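Local coordinates for protein putative esterase (Sulfolobus solfataricus P2, PDB 2RAU) that probably acts as a lipase or esterase of the alpha/beta-hydrolase fold and binds calcium, at residues F189-E201 with Y275-K287. Sequence-based numbering, arbitrary orientation.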
ATOM      1  N   PHE A 189      -7.610   1.773  12.273  1.00 76.75           N
ATOM      2  CA  PHE A 189      -8.688   2.493  11.572  1.00 75.79           C
ATOM      3  C   PHE A 189     -10.003   1.655  11.498  1.00 76.56           C
ATOM      4  O   PHE A 189     -10.733   1.666  10.469  1.00 77.67           O
ATOM      5  CB  PHE A 189      -8.200   2.959  10.181  1.00 74.45           C
ATOM      6  CG  PHE A 189      -6.862   3.692  10.221  1.00 74.61           C
ATOM      7  CD1 PHE A 189      -6.761   4.963  10.775  1.00 60.39           C
ATOM      8  CD2 PHE A 189      -5.696   3.102   9.709  1.00 73.46           C
ATOM      9  CE1 PHE A 189      -5.513   5.628  10.819  1.00 62.27           C
ATOM     10  CE2 PHE A 189      -4.450   3.776   9.755  1.00 68.97           C
ATOM     11  CZ  PHE A 189      -4.371   5.044  10.307  1.00 63.72           C
ATOM     12  N   TYR A 190     -10.268   0.961  12.624  1.00 74.65           N
ATOM     13  CA  TYR A 190     -11.458   0.109  12.883  1.00 72.58           C
ATOM     14  C   TYR A 190     -11.426  -0.484  14.336  1.00 71.16           C
ATOM     15  O   TYR A 190     -10.339  -0.611  14.947  1.00 69.87           O
ATOM     16  CB  TYR A 190     -11.542  -1.051  11.858  1.00 71.62           C
ATOM     17  CG  TYR A 190     -10.581  -2.199  12.143  1.00 68.80           C
ATOM     18  CD1 TYR A 190      -9.216  -2.071  11.879  1.00 69.38           C
ATOM     19  CD2 TYR A 190     -11.038  -3.405  12.684  1.00 62.80           C
ATOM     20  CE1 TYR A 190      -8.333  -3.111  12.149  1.00 69.82           C
ATOM     21  CE2 TYR A 190     -10.155  -4.455  12.948  1.00 60.78           C
ATOM     22  CZ  TYR A 190      -8.811  -4.296  12.686  1.00 66.46           C
ATOM     23  OH  TYR A 190      -7.927  -5.317  12.953  1.00 66.26           O
ATOM     24  N   THR A 191     -12.606  -0.828  14.884  1.00 70.11           N
ATOM     25  CA  THR A 191     -12.704  -1.651  16.132  1.00 68.45           C
ATOM     26  C   THR A 191     -13.090  -3.062  15.700  1.00 62.38           C
ATOM     27  O   THR A 191     -14.137  -3.240  15.072  1.00 63.27           O
ATOM     28  CB  THR A 191     -13.771  -1.177  17.149  1.00 69.12           C
ATOM     29  OG1 THR A 191     -13.350   0.051  17.753  1.00 75.30           O
ATOM     30  CG2 THR A 191     -13.975  -2.236  18.259  1.00 68.99           C
ATOM     31  N   PRO A 192     -12.255  -4.064  16.022  1.00 55.70           N
ATOM     32  CA  PRO A 192     -12.495  -5.426  15.523  1.00 51.91           C
ATOM     33  C   PRO A 192     -13.860  -6.012  15.845  1.00 50.10           C
ATOM     34  O   PRO A 192     -14.226  -6.081  17.002  1.00 49.32           O
ATOM     35  CB  PRO A 192     -11.415  -6.242  16.216  1.00 50.03           C
ATOM     36  CG  PRO A 192     -10.362  -5.274  16.522  1.00 52.22           C
ATOM     37  CD  PRO A 192     -11.035  -3.998  16.838  1.00 55.00           C
ATOM     38  N   GLU A 193     -14.601  -6.429  14.824  1.00 47.40           N
ATOM     39  CA  GLU A 193     -15.894  -7.085  15.022  1.00 46.27           C
ATOM     40  C   GLU A 193     -15.734  -8.565  15.420  1.00 44.09           C
ATOM     41  O   GLU A 193     -16.645  -9.148  16.017  1.00 43.16           O
ATOM     42  CB  GLU A 193     -16.736  -6.999  13.748  1.00 45.77           C
ATOM     43  CG  GLU A 193     -17.059  -5.585  13.246  1.00 45.86           C
ATOM     44  CD  GLU A 193     -17.826  -5.624  11.891  1.00 53.64           C
ATOM     45  OE1 GLU A 193     -19.055  -5.937  11.937  1.00 57.26           O
ATOM     46  OE2 GLU A 193     -17.205  -5.347  10.798  1.00 55.02           O
ATOM     47  N   VAL A 194     -14.598  -9.174  15.054  1.00 41.14           N
ATOM     48  CA  VAL A 194     -14.288 -10.557  15.397  1.00 40.48           C
ATOM     49  C   VAL A 194     -12.878 -10.586  15.964  1.00 39.67           C
ATOM     50  O   VAL A 194     -12.073  -9.721  15.664  1.00 40.57           O
ATOM     51  CB  VAL A 194     -14.413 -11.529  14.178  1.00 40.77           C
ATOM     52  CG1 VAL A 194     -15.856 -11.489  13.598  1.00 42.79           C
ATOM     53  CG2 VAL A 194     -13.396 -11.183  13.132  1.00 33.54           C
ATOM     54  N   ASN A 195     -12.605 -11.574  16.804  1.00 39.59           N
ATOM     55  CA  ASN A 195     -11.328 -11.689  17.517  1.00 42.43           C
ATOM     56  C   ASN A 195     -10.672 -13.023  17.313  1.00 40.64           C
ATOM     57  O   ASN A 195      -9.598 -13.242  17.834  1.00 41.32           O
ATOM     58  CB  ASN A 195     -11.540 -11.451  19.029  1.00 44.13           C
ATOM     59  CG  ASN A 195     -12.156 -10.069  19.319  1.00 54.89           C
ATOM     60  OD1 ASN A 195     -11.519  -9.031  19.082  1.00 66.59           O
ATOM     61  ND2 ASN A 195     -13.408 -10.054  19.800  1.00 60.03           N
ATOM     62  N   SER A 196     -11.315 -13.915  16.560  1.00 40.47           N
ATOM     63  CA  SER A 196     -10.740 -15.222  16.231  1.00 38.73           C
ATOM     64  C   SER A 196     -11.314 -15.733  14.919  1.00 35.66           C
ATOM     65  O   SER A 196     -12.291 -15.183  14.414  1.00 35.31           O
ATOM     66  CB  SER A 196     -11.048 -16.228  17.342  1.00 39.65           C
ATOM     67  OG  SER A 196     -12.433 -16.540  17.380  1.00 39.15           O
ATOM     68  N   ILE A 197     -10.701 -16.773  14.365  1.00 34.59           N
ATOM     69  CA  ILE A 197     -11.201 -17.402  13.150  1.00 36.16           C
ATOM     70  C   ILE A 197     -12.594 -18.034  13.364  1.00 37.68           C
ATOM     71  O   ILE A 197     -13.450 -17.941  12.487  1.00 40.23           O
ATOM     72  CB  ILE A 197     -10.259 -18.504  12.618  1.00 39.19           C
ATOM     73  CG1 ILE A 197      -8.801 -18.023  12.438  1.00 41.66           C
ATOM     74  CG2 ILE A 197     -10.816 -19.095  11.324  1.00 39.52           C
ATOM     75  CD1 ILE A 197      -8.624 -16.783  11.679  1.00 45.77           C
ATOM     76  N   GLU A 198     -12.822 -18.688  14.514  1.00 36.13           N
ATOM     77  CA  GLU A 198     -14.110 -19.337  14.804  1.00 35.93           C
ATOM     78  C   GLU A 198     -15.243 -18.305  14.822  1.00 34.60           C
ATOM     79  O   GLU A 198     -16.334 -18.531  14.291  1.00 35.85           O
ATOM     80  CB  GLU A 198     -14.059 -20.178  16.133  1.00 30.77           C
ATOM     81  N   GLU A 199     -14.969 -17.166  15.437  1.00 36.05           N
ATOM     82  CA  GLU A 199     -15.925 -16.074  15.565  1.00 37.23           C
ATOM     83  C   GLU A 199     -16.262 -15.471  14.192  1.00 34.97           C
ATOM     84  O   GLU A 199     -17.387 -15.061  13.928  1.00 34.01           O
ATOM     85  CB  GLU A 199     -15.316 -15.031  16.512  1.00 38.96           C
ATOM     86  CG  GLU A 199     -16.189 -13.847  16.864  1.00 44.32           C
ATOM     87  CD  GLU A 199     -15.540 -12.964  17.921  1.00 38.96           C
ATOM     88  OE1 GLU A 199     -14.483 -13.372  18.462  1.00 58.97           O
ATOM     89  OE2 GLU A 199     -16.093 -11.884  18.218  1.00 49.37           O
HETATM   90  N   MSE A 200     -15.270 -15.436  13.312  1.00 35.85           N
HETATM   91  CA  MSE A 200     -15.453 -14.948  11.938  1.00 34.33           C
HETATM   92  C   MSE A 200     -16.548 -15.783  11.221  1.00 32.34           C
HETATM   93  O   MSE A 200     -17.511 -15.264  10.644  1.00 29.48           O
HETATM   94  CB  MSE A 200     -14.089 -15.020  11.211  1.00 35.18           C
HETATM   95  CG  MSE A 200     -14.036 -14.327   9.938  1.00 34.72           C
HETATM   96 SE   MSE A 200     -12.365 -14.572   9.011  0.75 31.68          SE
HETATM   97  CE  MSE A 200     -12.262 -16.491   9.080  1.00 27.91           C
ATOM     98  N   GLU A 201     -16.436 -17.091  11.347  1.00 32.90           N
ATOM     99  CA  GLU A 201     -17.371 -17.988  10.723  1.00 33.82           C
ATOM    100  C   GLU A 201     -18.668 -17.998  11.513  1.00 36.92           C
ATOM    101  O   GLU A 201     -19.733 -18.098  10.926  1.00 37.89           O
ATOM    102  CB  GLU A 201     -16.774 -19.407  10.673  1.00 39.18           C
ATOM    103  CG  GLU A 201     -15.333 -19.515  10.093  1.00 38.15           C
ATOM    104  CD  GLU A 201     -15.288 -19.504   8.542  1.00 46.88           C
ATOM    105  OE1 GLU A 201     -16.358 -19.539   7.863  1.00 45.73           O
ATOM    106  OE2 GLU A 201     -14.161 -19.466   8.001  1.00 43.54           O
ATOM    107  N   TYR A 275     -12.892  -3.544   0.953  1.00 27.34           N
ATOM    108  CA  TYR A 275     -12.777  -4.559   1.994  1.00 26.36           C
ATOM    109  C   TYR A 275     -11.408  -5.181   2.109  1.00 25.45           C
ATOM    110  O   TYR A 275     -10.670  -5.305   1.128  1.00 25.70           O
ATOM    111  CB  TYR A 275     -13.759  -5.689   1.732  1.00 26.32           C
ATOM    112  CG  TYR A 275     -15.222  -5.300   1.590  1.00 26.02           C
ATOM    113  CD1 TYR A 275     -15.908  -4.740   2.669  1.00 27.13           C
ATOM    114  CD2 TYR A 275     -15.937  -5.580   0.432  1.00 28.38           C
ATOM    115  CE1 TYR A 275     -17.265  -4.406   2.567  1.00 31.90           C
ATOM    116  CE2 TYR A 275     -17.285  -5.296   0.340  1.00 28.16           C
ATOM    117  CZ  TYR A 275     -17.935  -4.713   1.422  1.00 32.24           C
ATOM    118  OH  TYR A 275     -19.269  -4.415   1.382  1.00 30.79           O
ATOM    119  N   TRP A 276     -11.116  -5.637   3.322  1.00 26.24           N
ATOM    120  CA  TRP A 276      -9.850  -6.267   3.662  1.00 26.59           C
ATOM    121  C   TRP A 276     -10.160  -7.496   4.518  1.00 26.34           C
ATOM    122  O   TRP A 276     -10.971  -7.413   5.381  1.00 24.95           O
ATOM    123  CB  TRP A 276      -8.987  -5.314   4.464  1.00 26.44           C
ATOM    124  CG  TRP A 276      -7.592  -5.744   4.665  1.00 25.06           C
ATOM    125  CD1 TRP A 276      -7.034  -6.253   5.815  1.00 21.90           C
ATOM    126  CD2 TRP A 276      -6.533  -5.707   3.695  1.00 23.64           C
ATOM    127  NE1 TRP A 276      -5.690  -6.532   5.606  1.00 25.70           N
ATOM    128  CE2 TRP A 276      -5.364  -6.203   4.315  1.00 24.26           C
ATOM    129  CE3 TRP A 276      -6.450  -5.291   2.371  1.00 26.21           C
ATOM    130  CZ2 TRP A 276      -4.135  -6.278   3.649  1.00 22.64           C
ATOM    131  CZ3 TRP A 276      -5.232  -5.354   1.730  1.00 22.67           C
ATOM    132  CH2 TRP A 276      -4.089  -5.836   2.365  1.00 25.74           C
ATOM    133  N   PRO A 277      -9.514  -8.648   4.248  1.00 26.49           N
ATOM    134  CA  PRO A 277      -9.833  -9.829   5.015  1.00 25.70           C
ATOM    135  C   PRO A 277      -9.383  -9.766   6.461  1.00 24.75           C
ATOM    136  O   PRO A 277      -8.252  -9.346   6.782  1.00 27.42           O
ATOM    137  CB  PRO A 277      -9.102 -10.940   4.260  1.00 25.95           C
ATOM    138  CG  PRO A 277      -7.897 -10.233   3.685  1.00 28.10           C
ATOM    139  CD  PRO A 277      -8.461  -8.903   3.243  1.00 26.88           C
ATOM    140  N   TYR A 278     -10.287 -10.153   7.346  1.00 25.78           N
ATOM    141  CA  TYR A 278      -9.938 -10.350   8.762  1.00 25.14           C
ATOM    142  C   TYR A 278      -8.844 -11.392   8.995  1.00 26.69           C
ATOM    143  O   TYR A 278      -8.115 -11.313   9.982  1.00 27.13           O
ATOM    144  CB  TYR A 278     -11.187 -10.754   9.612  1.00 28.92           C
ATOM    145  CG  TYR A 278     -11.817  -9.572  10.339  1.00 29.07           C
ATOM    146  CD1 TYR A 278     -11.173  -8.978  11.422  1.00 36.66           C
ATOM    147  CD2 TYR A 278     -13.057  -9.068   9.969  1.00 35.16           C
ATOM    148  CE1 TYR A 278     -11.738  -7.901  12.102  1.00 29.35           C
ATOM    149  CE2 TYR A 278     -13.606  -7.987  10.626  1.00 31.34           C
ATOM    150  CZ  TYR A 278     -12.938  -7.414  11.703  1.00 32.03           C
ATOM    151  OH  TYR A 278     -13.467  -6.321  12.369  1.00 29.19           O
ATOM    152  N   ARG A 279      -8.753 -12.378   8.114  1.00 27.70           N
ATOM    153  CA  ARG A 279      -7.898 -13.523   8.346  1.00 25.62           C
ATOM    154  C   ARG A 279      -6.424 -13.093   8.608  1.00 27.96           C
ATOM    155  O   ARG A 279      -5.748 -13.613   9.512  1.00 30.09           O
ATOM    156  CB  ARG A 279      -8.075 -14.534   7.181  1.00 27.17           C
ATOM    157  CG  ARG A 279      -7.238 -15.809   7.235  1.00 34.73           C
ATOM    158  CD  ARG A 279      -7.582 -16.527   8.473  1.00 39.28           C
ATOM    159  NE  ARG A 279      -7.072 -17.892   8.547  1.00 43.57           N
ATOM    160  CZ  ARG A 279      -7.825 -18.987   8.434  1.00 43.98           C
ATOM    161  NH1 ARG A 279      -9.132 -18.933   8.179  1.00 38.87           N
ATOM    162  NH2 ARG A 279      -7.259 -20.164   8.578  1.00 43.50           N
ATOM    163  N   LEU A 280      -5.941 -12.106   7.871  1.00 28.63           N
ATOM    164  CA  LEU A 280      -4.556 -11.675   8.022  1.00 28.42           C
ATOM    165  C   LEU A 280      -4.252 -11.237   9.451  1.00 30.33           C
ATOM    166  O   LEU A 280      -3.240 -11.632  10.012  1.00 36.66           O
ATOM    167  CB  LEU A 280      -4.240 -10.559   7.021  1.00 29.37           C
ATOM    168  CG  LEU A 280      -3.977 -10.935   5.571  1.00 31.81           C
ATOM    169  CD1 LEU A 280      -4.062  -9.721   4.720  1.00 26.97           C
ATOM    170  CD2 LEU A 280      -2.605 -11.636   5.407  1.00 23.15           C
ATOM    171  N   SER A 281      -5.149 -10.462  10.054  1.00 32.64           N
ATOM    172  CA  SER A 281      -4.933  -9.960  11.400  1.00 32.74           C
ATOM    173  C   SER A 281      -5.236 -11.022  12.447  1.00 33.73           C
ATOM    174  O   SER A 281      -4.674 -10.998  13.542  1.00 34.61           O
ATOM    175  CB  SER A 281      -5.748  -8.678  11.648  1.00 33.13           C
ATOM    176  OG  SER A 281      -7.136  -8.883  11.548  1.00 32.12           O
ATOM    177  N   LEU A 282      -6.096 -11.980  12.107  1.00 33.89           N
ATOM    178  CA  LEU A 282      -6.450 -13.034  13.042  1.00 35.47           C
ATOM    179  C   LEU A 282      -5.375 -14.106  13.063  1.00 39.45           C
ATOM    180  O   LEU A 282      -5.413 -14.981  13.893  1.00 39.23           O
ATOM    181  CB  LEU A 282      -7.812 -13.628  12.703  1.00 35.67           C
ATOM    182  CG  LEU A 282      -9.024 -12.697  12.796  1.00 34.71           C
ATOM    183  CD1 LEU A 282     -10.264 -13.445  12.341  1.00 38.47           C
ATOM    184  CD2 LEU A 282      -9.212 -12.152  14.174  1.00 35.77           C
ATOM    185  N   GLU A 283      -4.418 -14.040  12.142  1.00 43.35           N
ATOM    186  CA  GLU A 283      -3.223 -14.904  12.177  1.00 45.07           C
ATOM    187  C   GLU A 283      -2.015 -14.217  12.864  1.00 52.78           C
ATOM    188  O   GLU A 283      -0.859 -14.418  12.500  1.00 51.69           O
ATOM    189  CB  GLU A 283      -2.852 -15.338  10.770  1.00 40.07           C
ATOM    190  CG  GLU A 283      -3.799 -16.338  10.195  1.00 35.77           C
ATOM    191  CD  GLU A 283      -3.403 -16.744   8.786  1.00 30.62           C
ATOM    192  OE1 GLU A 283      -2.537 -16.090   8.185  1.00 41.33           O
ATOM    193  OE2 GLU A 283      -3.971 -17.707   8.274  1.00 33.27           O
ATOM    194  N   ARG A 284      -2.311 -13.385  13.859  1.00 63.28           N
ATOM    195  CA  ARG A 284      -1.300 -12.794  14.730  1.00 69.60           C
ATOM    196  C   ARG A 284      -0.489 -13.925  15.399  1.00 70.84           C
ATOM    197  O   ARG A 284       0.664 -13.726  15.778  1.00 72.50           O
ATOM    198  CB  ARG A 284      -1.992 -11.933  15.801  1.00 70.37           C
ATOM    199  CG  ARG A 284      -2.863 -12.760  16.778  1.00 73.05           C
ATOM    200  CD  ARG A 284      -3.531 -11.914  17.849  1.00 75.14           C
ATOM    201  NE  ARG A 284      -4.701 -11.171  17.366  1.00 84.91           N
ATOM    202  CZ  ARG A 284      -5.922 -11.691  17.173  1.00 86.30           C
ATOM    203  NH1 ARG A 284      -6.168 -12.993  17.377  1.00 84.01           N
ATOM    204  NH2 ARG A 284      -6.908 -10.903  16.746  1.00 84.84           N
ATOM    205  N   ASP A 285      -1.120 -15.100  15.545  1.00 72.64           N
ATOM    206  CA  ASP A 285      -0.487 -16.312  16.100  1.00 72.46           C
ATOM    207  C   ASP A 285       0.806 -16.706  15.385  1.00 71.30           C
ATOM    208  O   ASP A 285       1.798 -17.016  16.044  1.00 71.65           O
ATOM    209  CB  ASP A 285      -1.457 -17.501  16.015  1.00 72.99           C
ATOM    210  N   LEU A 286       0.780 -16.703  14.046  1.00 69.29           N
ATOM    211  CA  LEU A 286       1.944 -17.091  13.197  1.00 65.87           C
ATOM    212  C   LEU A 286       3.235 -16.339  13.522  1.00 63.43           C
ATOM    213  O   LEU A 286       3.272 -15.103  13.531  1.00 63.77           O
ATOM    214  CB  LEU A 286       1.646 -16.880  11.700  1.00 64.95           C
ATOM    215  CG  LEU A 286       0.858 -17.935  10.931  1.00 63.13           C
ATOM    216  CD1 LEU A 286      -0.303 -18.558  11.741  1.00 56.62           C
ATOM    217  CD2 LEU A 286       0.382 -17.271   9.673  1.00 47.86           C
ATOM    218  N   LYS A 287       4.293 -17.098  13.775  1.00 60.43           N
ATOM    219  CA  LYS A 287       5.594 -16.532  14.070  1.00 59.01           C
ATOM    220  C   LYS A 287       6.427 -16.521  12.784  1.00 56.09           C
ATOM    221  O   LYS A 287       6.552 -17.536  12.106  1.00 58.47           O
ATOM    222  CB  LYS A 287       6.307 -17.342  15.171  1.00 59.23           C
TER
HETATM  223  O   HOH W   1      -8.323  -7.717  13.611  1.00 34.86           O
HETATM  224  O   HOH W   2     -14.838  -4.711  10.934  1.00 30.39           O
HETATM  225  O   HOH W   3     -11.864 -20.390   8.124  1.00 46.52           O
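Val-194 lays its CG2 methyl over the centre of the Tyr-278 ring, a CH-pi contact 3.6 Å from the ring centroid. The methyl gets there because CG2 sits between the backbone N and the carbonyl carbon. At the far end of the ring, the backbone N of Glu-193 donates to Tyr-278 OH at 2.7 Å, nearly straight at 168°. A water also bonds this hydroxyl and donates to Glu-193 OE2, so the phenol oxygen is gripped twice. Selenomethionine Met-200 rests its SE near Tyr-278 CB, the two side chains running past each other in opposite directions. A phenylalanine in place of Tyr-278 would probably leave Glu-193 N without its acceptor and the water at Glu-193 OE2 without its second partner.

Leu-282 presses both methyls against the chain before helix 197-203: CD1 lies 3.4 Å from Ser-196 O and CD2 3.6 Å from Asn-195 C. Ile-197 CD1 reaches Leu-282 CB at 3.4 Å, tighter than usual. The same methyl lies over a face of the Arg-279 guanidinium. Arg-279 has its CG anti to the backbone N (chi1 179°) and bends at chi2, which brings its head across Ile-197. NE then forms a salt bridge with Glu-283 OE2, 3.1 Å away, and NH1 reaches Glu-201 OE2 through a water. A further water joins Tyr-190 OH to Ser-281 OG.

Helices 197-201 and 278-282 run nearly antiparallel here, 157° between their directions. Strand 207-209, which pairs with strand 275-277, adds Ile-208 beside Tyr-190 and Tyr-278. Both segments lie between strands 170-176 and 297-302 of the main sheet, consistent with an alpha/beta-hydrolase cap. The two bonds at the hydroxyl probably fix the Tyr-278 ring under the Val-194 methyl, while the water-mediated links are likely to be more adaptable.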